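Local atomic coordinates of GDSL-like protein (Roseburia intestinalis L1-82, PDB entry 6HFZ), a protein that removes acetyl groups from acetylated beta-mannans as a two-domain carbohydrate esterase of the SGNH (GDSL) hydrolase family. Residues 256-261 / 266-271; 77-82 / 88-93; 171-176 / 199-204; 182-185 / 190-193; 232-237 / 336-341. All blocks are in the same frame, centred on the assembly; numbering follows the deposited sequence.

Contacts 2, 3 and 4 belong to the SGNH-hydrolase part and contact 1 to the beta-rich part that follows it; contact 5 joins the connection between the two (232-237) to a strand connection of the beta-rich part (336-341). Contacts 2 and 3 are buried: the first turns on one arginine gripping a backbone carbonyl, the second is purely apolar. Contacts 1 and 4 lie at the surface and rely on polar groups, with bridging waters in contact 1 and a salt bridge in contact 4. Partly buried contact 5 mixes CH-pi packing with a hydrogen bond from a buried tyrosine to a glutamate. Contact 4 is nested within the loop of contact 3; contacts 2 and 4 meet the same acetate.

Contact 1 (256-261 / 266-271); sequences DTSAQR and CFKHGW
Folded at chi2 (-70°) and again at chi4, the K268 chain lies along segment 256-261 rather than pointing straight at it, while D256, with CG anti to its backbone nitrogen (chi1 166°), swings its carboxylate toward the backbone of F267 and K268. The middle of the lysine does the touching. Its CG rests 3.8 Å from Q260 CA, and farther along CE passes 3.4 Å from S258 OG and 3.4 Å from A259 O. At the ammonium end, NZ donates to F267 O, forms a salt bridge with D265, and reaches the other segment through a water, 3.0 Å from NZ, that donates to D256 OD2 and S258 OG. The two segments are the ends of one long connection between the antiparallel strands 254-255 and 271-273, part of the all-beta region that follows the esterase fold. The bond from D256 N to G270 O, 2.9 Å and almost straight at 175°, continues the pairing into the loop. At the same residue an Asx turn forms: D256 OD1 takes S258 N at 3.0 Å from above the carboxylate plane and S258 OG at 2.7 Å on its syn lone pair. The other carboxylate oxygen, OD2, is hydrogen-bonded to Y362 OH of strand 361-370. A second water accepts from H269 N and donates to the carbonyls of D256 and S258, linking the two backbones beyond the direct bond. Farther on, Q260 crosses the H269 side chain nearly at right angles, its NE2 bonded to D265 O.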
# COMPACT_ATOMS: atom_id res chain seq x y z
N ASP A 256 -9.92 -17.70 -12.14
CA ASP A 256 -9.69 -16.77 -13.23
C ASP A 256 -8.22 -16.98 -13.64
O ASP A 256 -7.34 -16.62 -12.90
CB ASP A 256 -10.00 -15.33 -12.82
CG ASP A 256 -9.48 -14.27 -13.77
OD1 ASP A 256 -9.24 -14.60 -14.98
OD2 ASP A 256 -9.33 -13.12 -13.34
N THR A 257 -7.98 -17.57 -14.82
CA THR A 257 -6.64 -17.89 -15.23
C THR A 257 -6.09 -16.85 -16.22
O THR A 257 -5.01 -17.06 -16.80
CB THR A 257 -6.58 -19.30 -15.84
OG1 THR A 257 -7.44 -19.32 -16.98
CG2 THR A 257 -7.04 -20.38 -14.89
N SER A 258 -6.76 -15.70 -16.37
CA SER A 258 -6.36 -14.69 -17.37
C SER A 258 -5.09 -13.93 -16.91
O SER A 258 -4.66 -13.99 -15.74
CB SER A 258 -7.53 -13.79 -17.69
OG SER A 258 -7.82 -12.94 -16.61
N ALA A 259 -4.39 -13.33 -17.88
CA ALA A 259 -3.07 -12.71 -17.63
C ALA A 259 -3.23 -11.40 -16.85
O ALA A 259 -4.03 -10.55 -17.22
CB ALA A 259 -2.37 -12.46 -18.95
N GLN A 260 -2.44 -11.22 -15.80
CA GLN A 260 -2.34 -9.91 -15.14
C GLN A 260 -1.33 -9.07 -15.92
O GLN A 260 -0.17 -9.40 -15.87
CB GLN A 260 -1.86 -10.06 -13.69
CG GLN A 260 -1.90 -8.74 -12.93
CD GLN A 260 -1.72 -8.87 -11.44
OE1 GLN A 260 -0.83 -9.56 -10.99
NE2 GLN A 260 -2.56 -8.18 -10.68
N ARG A 261 -1.80 -8.00 -16.60
CA ARG A 261 -0.94 -7.13 -17.45
C ARG A 261 0.09 -6.41 -16.56
O ARG A 261 1.27 -6.33 -16.85
CB ARG A 261 -1.81 -6.17 -18.28
CG ARG A 261 -2.93 -6.84 -19.08
CD ARG A 261 -3.69 -5.97 -20.08
NE ARG A 261 -4.76 -5.13 -19.52
CZ ARG A 261 -5.85 -4.72 -20.18
NH1 ARG A 261 -6.19 -5.25 -21.34
NH2 ARG A 261 -6.61 -3.77 -19.65
N CYS A 266 -6.00 -5.38 -10.80
CA CYS A 266 -5.92 -6.04 -9.52
C CYS A 266 -6.98 -7.14 -9.36
O CYS A 266 -6.83 -7.96 -8.46
CB CYS A 266 -5.97 -5.01 -8.40
SG CYS A 266 -7.43 -3.95 -8.48
N PHE A 267 -7.95 -7.24 -10.27
CA PHE A 267 -8.90 -8.40 -10.18
C PHE A 267 -8.38 -9.52 -11.10
O PHE A 267 -8.91 -9.73 -12.19
CB PHE A 267 -10.33 -7.92 -10.40
CG PHE A 267 -10.71 -6.75 -9.53
CD1 PHE A 267 -10.81 -6.93 -8.16
CD2 PHE A 267 -10.87 -5.48 -10.05
CE1 PHE A 267 -11.13 -5.88 -7.33
CE2 PHE A 267 -11.20 -4.41 -9.20
CZ PHE A 267 -11.33 -4.62 -7.85
N LYS A 268 -7.29 -10.13 -10.65
CA LYS A 268 -6.63 -11.24 -11.29
C LYS A 268 -6.18 -12.22 -10.23
O LYS A 268 -6.01 -11.84 -9.06
CB LYS A 268 -5.40 -10.79 -12.10
CG LYS A 268 -5.70 -9.95 -13.33
CD LYS A 268 -6.36 -10.72 -14.45
CE LYS A 268 -6.89 -9.84 -15.57
NZ LYS A 268 -8.03 -9.04 -15.14
N HIS A 269 -5.93 -13.48 -10.65
CA HIS A 269 -5.37 -14.60 -9.88
C HIS A 269 -6.34 -15.15 -8.83
O HIS A 269 -5.95 -15.96 -7.99
CB HIS A 269 -4.05 -14.21 -9.19
CG HIS A 269 -2.98 -13.82 -10.16
ND1 HIS A 269 -3.05 -14.19 -11.49
CD2 HIS A 269 -1.83 -13.12 -10.02
CE1 HIS A 269 -1.97 -13.72 -12.13
NE2 HIS A 269 -1.21 -13.08 -11.27
N GLY A 270 -7.59 -14.71 -8.90
CA GLY A 270 -8.57 -15.15 -7.95
C GLY A 270 -9.63 -16.03 -8.60
O GLY A 270 -9.34 -16.86 -9.46
N TRP A 271 -10.87 -15.87 -8.14
CA TRP A 271 -11.93 -16.77 -8.50
C TRP A 271 -13.20 -15.94 -8.66
O TRP A 271 -13.41 -14.94 -7.96
CB TRP A 271 -12.18 -17.84 -7.43
CG TRP A 271 -11.05 -18.69 -6.97
CD1 TRP A 271 -10.70 -19.93 -7.43
CD2 TRP A 271 -10.13 -18.37 -5.91
NE1 TRP A 271 -9.66 -20.41 -6.71
CE2 TRP A 271 -9.26 -19.47 -5.79
CE3 TRP A 271 -9.96 -17.26 -5.07
CZ2 TRP A 271 -8.25 -19.51 -4.84
CZ3 TRP A 271 -8.95 -17.30 -4.14
CH2 TRP A 271 -8.12 -18.42 -4.01
O HOH W 1 -4.18 -17.18 -12.08
O HOH W 2 -5.96 -14.24 -13.37
O HOH W 3 -10.09 -11.26 -15.27

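Contact 2 (77-82 / 88-93); sequences AGIGGT and VARAEA. With ACT (acetate ion), chain E.
As strand 71-78 runs out at A77, the backbone enters a type II turn from I79 to T82, and the closest CA atoms of the two segments, A77 CA and A91 CA, are 8.9 Å apart. This is a beta-to-alpha step of the alpha/beta/alpha SGNH-hydrolase fold, and R90 spans the gap. Its chain runs extended from CG to NE and brings the guanidinium end-on to one carbonyl: NH2 lies 2.8 Å and NH1 2.9 Å from A77 O, which sits only 2° out of the guanidinium plane. One oxygen of buried A77 thus takes both donors, the NH2 bond running close to the C=O direction (164°). I79 CD1 lies over one face of the group, toward the rim, 3.4 Å from R90 NH1, which also forms a salt bridge with D94. On the NE side a water accepts from R90 NE at 3.0 Å and donates to T82 OG1 at 2.7 Å; that hydroxyl donates to I79 O, tying the turn to the arginine. A leucine in place of R90 would probably leave A77 O without both donors, D94 without its charge partner and the water without its NE hydrogen. G81, at the tip of the turn with positive phi (67°), faces a site consistent with the family's oxyanion hole, also lined by S41 and N110: G81 N donates to acetate OXT at 2.8 Å.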
# COMPACT_ATOMS: atom_id res chain seq x y z
N ALA A 77 5.19 0.62 -7.73
CA ALA A 77 4.40 -0.46 -7.16
C ALA A 77 3.18 0.11 -6.42
O ALA A 77 2.69 -0.48 -5.45
CB ALA A 77 5.24 -1.30 -6.25
N GLY A 78 2.70 1.27 -6.85
CA GLY A 78 1.45 1.85 -6.34
C GLY A 78 0.22 1.11 -6.86
O GLY A 78 0.18 0.73 -8.04
N ILE A 79 -0.78 0.92 -5.98
CA ILE A 79 -2.05 0.35 -6.36
C ILE A 79 -3.13 1.18 -5.66
O ILE A 79 -3.13 1.23 -4.46
CB ILE A 79 -2.18 -1.15 -6.02
CG1 ILE A 79 -1.10 -2.04 -6.65
CG2 ILE A 79 -3.58 -1.63 -6.39
CD1 ILE A 79 -1.19 -3.49 -6.24
N GLY A 80 -4.00 1.82 -6.45
CA GLY A 80 -5.00 2.71 -5.92
C GLY A 80 -5.95 2.05 -4.96
O GLY A 80 -6.43 0.91 -5.19
N GLY A 81 -6.28 2.78 -3.90
CA GLY A 81 -7.30 2.43 -2.94
C GLY A 81 -6.94 1.20 -2.11
O GLY A 81 -7.85 0.44 -1.73
N THR A 82 -5.65 1.05 -1.78
CA THR A 82 -5.16 -0.02 -0.94
C THR A 82 -4.17 0.50 0.11
O THR A 82 -3.62 1.60 0.01
CB THR A 82 -4.54 -1.17 -1.74
OG1 THR A 82 -3.32 -0.71 -2.30
CG2 THR A 82 -5.47 -1.72 -2.80
N VAL A 88 2.14 -5.22 2.80
CA VAL A 88 3.01 -6.25 3.41
C VAL A 88 2.80 -7.61 2.74
O VAL A 88 3.80 -8.36 2.55
CB VAL A 88 2.90 -6.30 4.96
CG1 VAL A 88 1.51 -6.72 5.36
CG2 VAL A 88 3.96 -7.20 5.59
N ALA A 89 1.59 -7.94 2.32
CA ALA A 89 1.27 -9.24 1.65
C ALA A 89 1.76 -9.29 0.21
O ALA A 89 1.93 -10.38 -0.26
CB ALA A 89 -0.22 -9.47 1.64
N ARG A 90 1.86 -8.15 -0.49
CA ARG A 90 2.28 -8.08 -1.89
C ARG A 90 3.75 -7.64 -2.03
O ARG A 90 4.26 -7.58 -3.15
CB ARG A 90 1.34 -7.20 -2.71
CG ARG A 90 1.50 -5.70 -2.52
CD ARG A 90 0.31 -4.95 -3.02
NE ARG A 90 0.42 -3.51 -2.83
CZ ARG A 90 1.07 -2.65 -3.60
NH1 ARG A 90 1.79 -3.10 -4.63
NH2 ARG A 90 0.96 -1.34 -3.36
N ALA A 91 4.42 -7.34 -0.91
CA ALA A 91 5.72 -6.68 -0.99
C ALA A 91 6.73 -7.57 -1.73
O ALA A 91 7.47 -7.08 -2.58
CB ALA A 91 6.23 -6.30 0.40
N GLU A 92 6.73 -8.88 -1.45
CA GLU A 92 7.69 -9.81 -2.10
C GLU A 92 7.53 -9.79 -3.63
O GLU A 92 8.51 -9.57 -4.38
CB GLU A 92 7.49 -11.23 -1.57
CG GLU A 92 8.25 -11.52 -0.30
CD GLU A 92 9.77 -11.38 -0.39
OE1 GLU A 92 10.40 -11.20 0.68
OE2 GLU A 92 10.33 -11.46 -1.53
N ALA A 93 6.31 -10.02 -4.11
CA ALA A 93 6.06 -10.09 -5.54
C ALA A 93 6.24 -8.74 -6.25
O ALA A 93 6.82 -8.66 -7.32
CB ALA A 93 4.67 -10.61 -5.83
C ACT E . -5.95 6.39 -2.87
O ACT E . -7.06 6.65 -3.43
OXT ACT E . -5.40 5.29 -2.95
CH3 ACT E . -5.24 7.41 -2.05
O HOH W 4 -1.18 -1.74 -1.09

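Contact 3 (171-176 / 199-204); sequences STIYPE and HALVAS
I173 reaches across to helix 196-215 with a single methyl, and the two side chains it meets are presented to it at different angles. The isoleucine leans at a slant against L201 but stands nearly at a right angle to V202, and its CD1 touches both: 3.8 Å from L201 CB and 3.9 Å from V202 CG2. The reach comes from an extended branch, with CG1 anti to the carbonyl carbon and CD1 stretched fully away from CA (chi2 -177°). That length matters, because the backbones stay 7.6 Å apart even at their closest pair, I173 CA and L201 CA. L201 offers the root of its side chain rather than its methyls; CG is the next nearest atom, 4.1 Å from I173 CD1, and chi1 of -129° departs from the staggered values. V202 turns CG2 to the contact, the branch lying beside its own backbone nitrogen. Outside the two segments, I173 touches Y145, L201 touches Y3 and I5, and V202 touches Y55 of helix 55-66. L201 CD2 also packs against I182 CD1, which carries the apolar cluster to the loop after helix 173-178. Farther along the helix, S204 OG donates to L201 O at 2.6 Å and is also bonded to Y7, a polar fringe beside the apolar patch. The contact is apolar packing between the start of the short helix 173-178 and the long helix 196-215, in the helical surround of the central sheet, as in the alpha/beta/alpha fold of SGNH hydrolases.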
# COMPACT_ATOMS: atom_id res chain seq x y z
N SER A 171 2.55 19.13 7.18
CA SER A 171 3.30 20.26 7.78
C SER A 171 3.95 21.20 6.75
O SER A 171 4.72 22.12 7.16
CB SER A 171 4.31 19.70 8.74
OG SER A 171 5.10 18.73 8.10
N THR A 172 3.64 21.03 5.45
CA THR A 172 4.21 21.87 4.40
C THR A 172 3.13 22.43 3.45
O THR A 172 2.97 23.66 3.39
CB THR A 172 5.23 21.12 3.57
OG1 THR A 172 4.64 19.87 3.19
CG2 THR A 172 6.53 20.92 4.31
N ILE A 173 2.42 21.57 2.72
CA ILE A 173 1.40 22.01 1.76
C ILE A 173 0.09 22.43 2.47
O ILE A 173 -0.49 23.47 2.18
CB ILE A 173 1.13 20.92 0.71
CG1 ILE A 173 2.43 20.51 0.01
CG2 ILE A 173 0.09 21.39 -0.28
CD1 ILE A 173 2.20 19.48 -1.10
N TYR A 174 -0.41 21.56 3.34
CA TYR A 174 -1.70 21.82 4.04
C TYR A 174 -1.66 23.16 4.75
O TYR A 174 -2.65 23.89 4.64
CB TYR A 174 -2.11 20.67 4.96
CG TYR A 174 -3.34 20.98 5.78
CD1 TYR A 174 -4.62 21.02 5.24
CD2 TYR A 174 -3.17 21.33 7.10
CE1 TYR A 174 -5.71 21.40 6.03
CE2 TYR A 174 -4.25 21.66 7.90
CZ TYR A 174 -5.53 21.68 7.38
OH TYR A 174 -6.58 22.04 8.21
N PRO A 175 -0.60 23.56 5.48
CA PRO A 175 -0.55 24.90 6.09
C PRO A 175 -0.84 26.06 5.14
O PRO A 175 -1.57 27.00 5.54
CB PRO A 175 0.88 25.00 6.66
CG PRO A 175 1.19 23.52 6.99
CD PRO A 175 0.55 22.73 5.86
N GLU A 176 -0.37 25.95 3.87
CA GLU A 176 -0.65 27.00 2.87
C GLU A 176 -2.11 26.93 2.40
O GLU A 176 -2.76 27.98 2.16
CB GLU A 176 0.40 26.97 1.75
CG GLU A 176 1.78 27.41 2.23
CD GLU A 176 1.79 28.86 2.71
OE1 GLU A 176 1.77 29.74 1.85
OE2 GLU A 176 1.69 29.12 3.92
N HIS A 199 1.18 17.25 -7.61
CA HIS A 199 2.26 16.27 -7.72
C HIS A 199 3.62 16.95 -7.74
O HIS A 199 4.57 16.42 -7.16
CB HIS A 199 2.11 15.33 -8.94
CG HIS A 199 1.21 14.17 -8.66
ND1 HIS A 199 1.65 13.08 -7.93
CD2 HIS A 199 -0.09 13.95 -8.92
CE1 HIS A 199 0.64 12.23 -7.79
NE2 HIS A 199 -0.41 12.71 -8.43
N ALA A 200 3.75 18.08 -8.45
CA ALA A 200 5.04 18.79 -8.49
C ALA A 200 5.41 19.32 -7.09
O ALA A 200 6.57 19.20 -6.67
CB ALA A 200 5.01 19.90 -9.51
N LEU A 201 4.42 19.82 -6.34
CA LEU A 201 4.64 20.31 -4.93
C LEU A 201 5.07 19.14 -4.03
O LEU A 201 6.00 19.26 -3.20
CB LEU A 201 3.33 20.93 -4.42
CG LEU A 201 3.36 22.32 -3.79
CD1 LEU A 201 4.53 23.15 -4.26
CD2 LEU A 201 2.05 23.02 -4.04
N VAL A 202 4.44 17.97 -4.19
CA VAL A 202 4.76 16.83 -3.34
C VAL A 202 6.21 16.41 -3.59
O VAL A 202 6.99 16.16 -2.64
CB VAL A 202 3.76 15.66 -3.50
CG1 VAL A 202 4.27 14.34 -2.93
CG2 VAL A 202 2.41 16.02 -2.91
N ALA A 203 6.57 16.32 -4.87
CA ALA A 203 7.91 15.94 -5.25
C ALA A 203 8.88 16.99 -4.72
O ALA A 203 9.96 16.65 -4.37
CB ALA A 203 8.00 15.80 -6.75
N SER A 204 8.52 18.28 -4.79
CA SER A 204 9.45 19.34 -4.37
C SER A 204 9.80 19.17 -2.88
O SER A 204 10.91 19.44 -2.47
CB SER A 204 8.90 20.73 -4.66
OG SER A 204 7.85 21.05 -3.76

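Contact 4 (182-185 / 190-193); sequences IENR and DDLH. With ACT (acetate ion), chain E.
D191 meets N184 and R185 within the loop between helices 173-178 and 196-215, which carries an Asp-x-x-His sequence, D190 to H193, like that of SGNH hydrolases. D191 OD1 takes two donors from opposite faces of its carboxylate: N184 ND2 at 2.9 Å and R185 NH1 at 2.9 Å. R185 NH2 completes an end-on salt bridge by reaching D191 OD2 at 3.1 Å. Both oxygens lie near the guanidinium plane, yet the two flat groups are turned 54° apart, so the arginine comes down from above the carboxylate. A bend at chi2 (-67°) carries the guanidinium back over to D191. Both donors have second partners, N184 ND2 with Y145 O and R185 NH1 with T188 O, and E183 OE1 accepts from R185 N at 2.9 Å. Around D191 in sequence, D190 bonds to L192 and H193: OD1 accepts L192 N at 2.9 Å, an Asx turn, and H193 N at 2.8 Å, an Asx motif, while D190 OD2 receives H193 ND1 at 2.6 Å in the plane of the imidazole. L192 CG sits over the centre of one ring face, and H193 NE2 donates to acetate O at 2.8 Å. With S41 close by, this histidine-carboxylate pair has the geometry expected of the Ser-His-Asp triad in this family.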
# COMPACT_ATOMS: atom_id res chain seq x y z
N ILE A 182 -3.16 28.75 -0.95
CA ILE A 182 -3.43 27.86 -2.08
C ILE A 182 -4.90 27.45 -2.00
O ILE A 182 -5.33 26.92 -0.94
CB ILE A 182 -2.55 26.60 -2.00
CG1 ILE A 182 -1.05 26.89 -2.06
CG2 ILE A 182 -2.99 25.57 -3.03
CD1 ILE A 182 -0.19 25.71 -1.79
N GLU A 183 -5.67 27.67 -3.06
CA GLU A 183 -7.07 27.16 -3.05
C GLU A 183 -7.02 25.68 -3.46
O GLU A 183 -6.24 25.31 -4.31
CB GLU A 183 -8.07 27.92 -3.94
CG GLU A 183 -9.52 27.83 -3.40
CD GLU A 183 -10.34 26.55 -3.66
OE1 GLU A 183 -10.21 25.97 -4.75
OE2 GLU A 183 -11.12 26.13 -2.77
N ASN A 184 -7.81 24.85 -2.77
CA ASN A 184 -7.74 23.40 -2.90
C ASN A 184 -7.71 22.97 -4.36
O ASN A 184 -6.90 22.14 -4.74
CB ASN A 184 -8.91 22.70 -2.21
CG ASN A 184 -8.90 22.93 -0.71
OD1 ASN A 184 -8.86 24.08 -0.25
ND2 ASN A 184 -8.97 21.85 0.04
N ARG A 185 -8.60 23.54 -5.18
CA ARG A 185 -8.80 23.07 -6.55
C ARG A 185 -7.64 23.46 -7.47
O ARG A 185 -7.52 22.92 -8.55
CB ARG A 185 -10.16 23.54 -7.08
CG ARG A 185 -11.33 22.97 -6.30
CD ARG A 185 -11.53 21.48 -6.44
NE ARG A 185 -12.42 20.98 -5.40
CZ ARG A 185 -11.99 20.49 -4.25
NH1 ARG A 185 -10.72 20.18 -4.12
NH2 ARG A 185 -12.82 20.37 -3.23
N ASP A 190 -10.33 16.64 -5.70
CA ASP A 190 -11.17 15.91 -4.78
C ASP A 190 -10.64 15.93 -3.34
O ASP A 190 -11.17 15.18 -2.56
CB ASP A 190 -11.35 14.46 -5.20
CG ASP A 190 -10.06 13.66 -5.32
OD1 ASP A 190 -9.02 14.12 -4.83
OD2 ASP A 190 -10.10 12.65 -6.01
N ASP A 191 -9.61 16.73 -3.06
CA ASP A 191 -9.03 16.93 -1.74
C ASP A 191 -8.19 15.73 -1.28
O ASP A 191 -7.69 15.73 -0.16
CB ASP A 191 -10.10 17.25 -0.72
CG ASP A 191 -10.66 18.62 -0.97
OD1 ASP A 191 -9.90 19.51 -1.45
OD2 ASP A 191 -11.86 18.77 -0.75
N LEU A 192 -7.94 14.78 -2.18
CA LEU A 192 -7.08 13.64 -1.84
C LEU A 192 -6.00 13.45 -2.91
O LEU A 192 -4.81 13.42 -2.59
CB LEU A 192 -7.96 12.39 -1.71
CG LEU A 192 -7.20 11.07 -1.54
CD1 LEU A 192 -6.28 11.11 -0.33
CD2 LEU A 192 -8.16 9.89 -1.42
N HIS A 193 -6.44 13.30 -4.17
CA HIS A 193 -5.54 13.04 -5.30
C HIS A 193 -5.02 14.35 -5.87
O HIS A 193 -5.80 15.20 -6.27
CB HIS A 193 -6.23 12.24 -6.42
CG HIS A 193 -6.83 10.98 -5.90
ND1 HIS A 193 -8.17 10.89 -5.57
CD2 HIS A 193 -6.24 9.83 -5.50
CE1 HIS A 193 -8.40 9.68 -5.04
NE2 HIS A 193 -7.21 9.02 -4.97
C ACT E . -5.95 6.39 -2.87
O ACT E . -7.06 6.65 -3.43
OXT ACT E . -5.40 5.29 -2.95
CH3 ACT E . -5.24 7.41 -2.05

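Contact 5 (232-237 / 336-341); sequences KNTYEK and LEHGEN
The H338 imidazole is sandwiched: K232 CD lies over one face, E337 CG over the centre of the other, and T234 OG1 meets the ring edge in its plane. The lysine contact is a CH-pi interaction, with CD 4.0 Å from the H338 ring centroid and 18° off the normal. At the edge T234 OG1 is 3.2 Å from H338 CD2, and both residues are tied to one carboxylate, OG1 to E119 OE2 and H338 NE2 to E119 OE1. The second flat group, the Y235 ring, has E337 OE2 at its edge. Y235 OH donates to E337 OE2 at 2.7 Å, on the anti side of the carboxylate and somewhat out of its plane, ring and carboxylate planes standing 73° apart. E337, extended beyond CG, arrives crosswise, and H116 ND1 is a second partner of OE2. A phenylalanine in place of Y235 would probably leave E337 OE2 with one partner fewer and its carboxylate freer to turn. Segment 232-237 leads from helix 196-215 into strand 237-241, and segment 336-341 turns strand 329-336 into strand 342-352; between them helix 115-129 supplies H116 and E119, while N288 of strand 288-295 bonds to T234 OG1 and H338 N.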
# COMPACT_ATOMS: atom_id res chain seq x y z
N LYS A 232 2.56 -5.77 18.36
CA LYS A 232 2.54 -7.26 18.34
C LYS A 232 3.10 -7.83 17.01
O LYS A 232 3.51 -8.99 16.96
CB LYS A 232 1.12 -7.77 18.52
CG LYS A 232 0.52 -7.52 19.89
CD LYS A 232 -0.80 -8.24 20.06
CE LYS A 232 -1.56 -7.78 21.29
NZ LYS A 232 -0.91 -8.23 22.54
N ASN A 233 3.13 -7.01 15.96
CA ASN A 233 3.80 -7.29 14.72
C ASN A 233 3.32 -8.62 14.12
O ASN A 233 4.12 -9.38 13.59
CB ASN A 233 5.31 -7.27 14.88
CG ASN A 233 6.04 -7.41 13.57
OD1 ASN A 233 5.66 -6.77 12.58
ND2 ASN A 233 7.05 -8.28 13.55
N THR A 234 2.01 -8.86 14.14
CA THR A 234 1.47 -10.13 13.65
C THR A 234 1.17 -10.13 12.14
O THR A 234 0.51 -11.07 11.66
CB THR A 234 0.26 -10.55 14.50
OG1 THR A 234 -0.85 -9.69 14.32
CG2 THR A 234 0.58 -10.61 15.98
N TYR A 235 1.61 -9.11 11.39
CA TYR A 235 1.36 -9.05 9.93
C TYR A 235 2.66 -9.16 9.13
O TYR A 235 2.60 -9.24 7.91
CB TYR A 235 0.56 -7.80 9.52
CG TYR A 235 -0.88 -7.84 9.96
CD1 TYR A 235 -1.25 -7.35 11.19
CD2 TYR A 235 -1.88 -8.41 9.17
CE1 TYR A 235 -2.57 -7.39 11.61
CE2 TYR A 235 -3.21 -8.42 9.55
CZ TYR A 235 -3.55 -7.91 10.79
OH TYR A 235 -4.83 -7.96 11.24
N GLU A 236 3.83 -9.24 9.79
CA GLU A 236 5.09 -9.29 9.07
C GLU A 236 5.16 -10.48 8.11
O GLU A 236 5.70 -10.36 6.99
CB GLU A 236 6.30 -9.27 9.98
CG GLU A 236 7.60 -8.92 9.24
CD GLU A 236 8.90 -8.87 10.05
OE1 GLU A 236 9.99 -8.90 9.41
OE2 GLU A 236 8.81 -8.80 11.29
N LYS A 237 4.66 -11.64 8.53
CA LYS A 237 4.44 -12.73 7.62
C LYS A 237 2.97 -12.67 7.18
O LYS A 237 2.09 -12.88 7.99
CB LYS A 237 4.80 -14.07 8.28
CG LYS A 237 4.61 -15.24 7.33
CD LYS A 237 5.16 -16.59 7.74
CE LYS A 237 4.96 -17.60 6.62
NZ LYS A 237 4.73 -18.97 7.15
N LEU A 336 -10.49 -12.19 11.12
CA LEU A 336 -9.94 -12.70 12.37
C LEU A 336 -8.68 -11.90 12.67
O LEU A 336 -7.82 -11.80 11.79
CB LEU A 336 -9.54 -14.18 12.23
CG LEU A 336 -9.00 -14.83 13.51
CD1 LEU A 336 -10.07 -14.84 14.61
CD2 LEU A 336 -8.47 -16.22 13.25
N GLU A 337 -8.56 -11.39 13.90
CA GLU A 337 -7.33 -10.73 14.31
C GLU A 337 -6.90 -11.21 15.71
O GLU A 337 -7.71 -11.26 16.65
CB GLU A 337 -7.52 -9.21 14.29
CG GLU A 337 -6.22 -8.48 14.57
CD GLU A 337 -6.25 -6.98 14.32
OE1 GLU A 337 -7.04 -6.28 14.99
OE2 GLU A 337 -5.45 -6.52 13.49
N HIS A 338 -5.61 -11.55 15.81
CA HIS A 338 -4.94 -11.98 17.02
C HIS A 338 -5.63 -13.22 17.59
O HIS A 338 -5.78 -13.33 18.81
CB HIS A 338 -4.83 -10.84 18.03
CG HIS A 338 -4.09 -9.64 17.55
ND1 HIS A 338 -4.25 -8.41 18.13
CD2 HIS A 338 -3.17 -9.50 16.56
CE1 HIS A 338 -3.48 -7.53 17.51
NE2 HIS A 338 -2.81 -8.18 16.53
N GLY A 339 -6.04 -14.13 16.70
CA GLY A 339 -6.63 -15.40 17.03
C GLY A 339 -5.58 -16.46 17.29
O GLY A 339 -4.43 -16.16 17.49
N GLU A 340 -6.03 -17.71 17.29
CA GLU A 340 -5.16 -18.82 17.49
C GLU A 340 -4.40 -19.02 16.18
O GLU A 340 -4.98 -18.93 15.08
CB GLU A 340 -5.96 -20.06 17.87
CG GLU A 340 -5.15 -21.33 17.98
CD GLU A 340 -5.95 -22.52 18.47
OE1 GLU A 340 -5.34 -23.35 19.18
OE2 GLU A 340 -7.19 -22.61 18.16
N ASN A 341 -3.10 -19.23 16.33
CA ASN A 341 -2.23 -19.49 15.22
C ASN A 341 -2.29 -20.99 14.87
O ASN A 341 -1.69 -21.82 15.53
CB ASN A 341 -0.80 -19.04 15.51
CG ASN A 341 -0.01 -18.83 14.24
OD1 ASN A 341 -0.27 -19.47 13.22
ND2 ASN A 341 0.90 -17.88 14.28